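Local coordinates for bromo domain containing protein (Cryptosporidium parvum, PDB 5U9N) that probably reads acetylated lysine through its second bromodomain, the part described here, which is held in complex with the inhibitor bromosporine, at residues V103-I106 / F107-C110. Sequence-based numbering, arbitrary orientation.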
ATOM      1  N   VAL A 103       0.750  -0.645   4.201  1.00 32.84           N
ATOM      2  CA  VAL A 103      -0.236  -0.205   3.208  1.00 32.14           C
ATOM      3  C   VAL A 103      -0.451   1.316   3.317  1.00 35.43           C
ATOM      4  O   VAL A 103      -0.446   1.997   2.297  1.00 36.08           O
ATOM      5  CB  VAL A 103      -1.569  -0.968   3.336  1.00 34.41           C
ATOM      6  CG1 VAL A 103      -2.655  -0.302   2.502  1.00 33.26           C
ATOM      7  CG2 VAL A 103      -1.393  -2.432   2.923  1.00 34.45           C
ATOM      8  N   LYS A 104      -0.610   1.845   4.538  1.00 30.15           N
ATOM      9  CA  LYS A 104      -0.834   3.273   4.730  1.00 28.44           C
ATOM     10  C   LYS A 104       0.402   4.092   4.387  1.00 32.90           C
ATOM     11  O   LYS A 104       0.265   5.229   3.944  1.00 33.62           O
ATOM     12  CB  LYS A 104      -1.275   3.562   6.138  1.00 29.33           C
ATOM     13  CG  LYS A 104      -2.672   3.073   6.409  1.00 30.77           C
ATOM     14  CD  LYS A 104      -3.116   3.478   7.793  1.00 26.63           C
ATOM     15  CE  LYS A 104      -4.603   3.434   7.956  1.00 27.40           C
ATOM     16  NZ  LYS A 104      -5.008   3.734   9.379  1.00 40.22           N
ATOM     17  N   LEU A 105       1.596   3.503   4.533  1.00 30.06           N
ATOM     18  CA  LEU A 105       2.872   4.136   4.141  1.00 30.62           C
ATOM     19  C   LEU A 105       2.890   4.468   2.628  1.00 34.24           C
ATOM     20  O   LEU A 105       3.436   5.490   2.234  1.00 34.56           O
ATOM     21  CB  LEU A 105       4.048   3.187   4.495  1.00 31.45           C
ATOM     22  CG  LEU A 105       5.442   3.622   4.107  1.00 37.28           C
ATOM     23  CD1 LEU A 105       5.868   4.847   4.879  1.00 37.06           C
ATOM     24  CD2 LEU A 105       6.413   2.509   4.330  1.00 42.00           C
ATOM     25  N   ILE A 106       2.310   3.587   1.803  1.00 31.92           N
ATOM     26  CA  ILE A 106       2.187   3.757   0.348  1.00 31.14           C
ATOM     27  C   ILE A 106       1.410   5.038   0.042  1.00 34.72           C
ATOM     28  O   ILE A 106       1.799   5.796  -0.825  1.00 37.05           O
ATOM     29  CB  ILE A 106       1.466   2.511  -0.280  1.00 34.58           C
ATOM     30  CG1 ILE A 106       2.356   1.268  -0.196  1.00 35.71           C
ATOM     31  CG2 ILE A 106       1.055   2.756  -1.755  1.00 36.60           C
ATOM     32  CD1 ILE A 106       1.652  -0.033  -0.593  1.00 44.63           C
ATOM     33  N   PHE A 107       0.281   5.233   0.698  1.00 30.54           N
ATOM     34  CA  PHE A 107      -0.587   6.384   0.439  1.00 28.23           C
ATOM     35  C   PHE A 107      -0.050   7.690   1.059  1.00 33.37           C
ATOM     36  O   PHE A 107      -0.230   8.731   0.440  1.00 36.09           O
ATOM     37  CB  PHE A 107      -2.013   6.099   0.940  1.00 28.08           C
ATOM     38  CG  PHE A 107      -2.606   4.827   0.354  1.00 27.58           C
ATOM     39  CD1 PHE A 107      -2.438   4.514  -0.992  1.00 30.10           C
ATOM     40  CD2 PHE A 107      -3.271   3.915   1.162  1.00 27.31           C
ATOM     41  CE1 PHE A 107      -2.927   3.319  -1.514  1.00 31.00           C
ATOM     42  CE2 PHE A 107      -3.736   2.706   0.640  1.00 30.76           C
ATOM     43  CZ  PHE A 107      -3.531   2.403  -0.686  1.00 30.30           C
ATOM     44  N   SER A 108       0.646   7.652   2.224  1.00 28.56           N
ATOM     45  CA  SER A 108       1.189   8.865   2.821  1.00 28.70           C
ATOM     46  C   SER A 108       2.424   9.331   2.085  1.00 35.85           C
ATOM     47  O   SER A 108       2.675  10.537   2.030  1.00 37.55           O
ATOM     48  CB  SER A 108       1.510   8.658   4.301  1.00 33.32           C
ATOM     49  OG  SER A 108       2.497   7.669   4.527  1.00 43.81           O
ATOM     50  N   ASN A 109       3.222   8.400   1.535  1.00 31.77           N
ATOM     51  CA  ASN A 109       4.402   8.792   0.746  1.00 32.75           C
ATOM     52  C   ASN A 109       3.940   9.509  -0.526  1.00 34.99           C
ATOM     53  O   ASN A 109       4.486  10.545  -0.898  1.00 34.66           O
ATOM     54  CB  ASN A 109       5.247   7.564   0.367  1.00 32.99           C
ATOM     55  CG  ASN A 109       5.988   6.949   1.523  1.00 49.00           C
ATOM     56  OD1 ASN A 109       6.084   7.521   2.610  1.00 41.56           O
ATOM     57  ND2 ASN A 109       6.518   5.757   1.313  1.00 41.26           N
ATOM     58  N   CYS A 110       2.902   8.984  -1.148  1.00 30.23           N
ATOM     59  CA  CYS A 110       2.338   9.570  -2.345  1.00 30.79           C
ATOM     60  C   CYS A 110       1.735  10.942  -2.042  1.00 35.68           C
ATOM     61  O   CYS A 110       1.876  11.854  -2.839  1.00 36.60           O
ATOM     62  CB  CYS A 110       1.299   8.634  -2.952  1.00 30.29           C
ATOM     63  SG  CYS A 110       0.530   9.271  -4.449  1.00 34.50           S
TER
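Val-103 and Phe-107, one turn apart, extend together from the same side of helix 96-113, one of the long helices of the left-handed four-helix bundle that defines a bromodomain. The helix illustrates how an amphipathic segment divides its labour. On the packed side CG1 of Val-103, set anti to the backbone N (chi1 168°), meets CE2 at the rim of the Phe-107 ring at 3.7 Å. The carbonyl O of Val-103 sits over one face of that ring, displaced toward its rim and 3.6 Å from CD2 of Phe-107. Ile-106, the preceding residue, has its CB over the same face, and its CG2 stays 4.0 Å from Phe-107 CD1. Val-103, Ile-106 and Phe-107 are all buried, pressed against helix 57-65 through Ile-60 and Tyr-57, while Phe-29 meets the Phe-107 ring edge-to-face.

The more open flank carries the partly exposed Lys-104, Leu-105 and Ser-108. Lys-104 extends from the helix to a salt bridge with Glu-100. The carbonyl O of Lys-104 accepts the helical hydrogen bond from Ser-108 N at 3.0 Å. Ser-108 OG, tucked between its own backbone N and carbonyl carbon (chi1 62°), lies 3.3 Å from Leu-105 O and slightly farther from Lys-104 O, two weak alternatives for its one proton. Leu-105 brings its CD1 to 3.5 Å from Asn-109 OD1, the two side chains meeting at a slant. Asn-109 is buried at the border of this flank, its ND2 satisfied by the carbonyl of Glu-53.

At the far end Cys-110 lines the pocket occupied by bromosporine, and its carbonyl receives a hydrogen bond from ND2 of Asn-114, another pocket residue. The turn leading there is held by the hydrogen bond from Asn-109 N to Leu-105 O at 3.0 Å, then by a weak hydrogen bond of 3.4 Å from Cys-110 N to Ile-106 O.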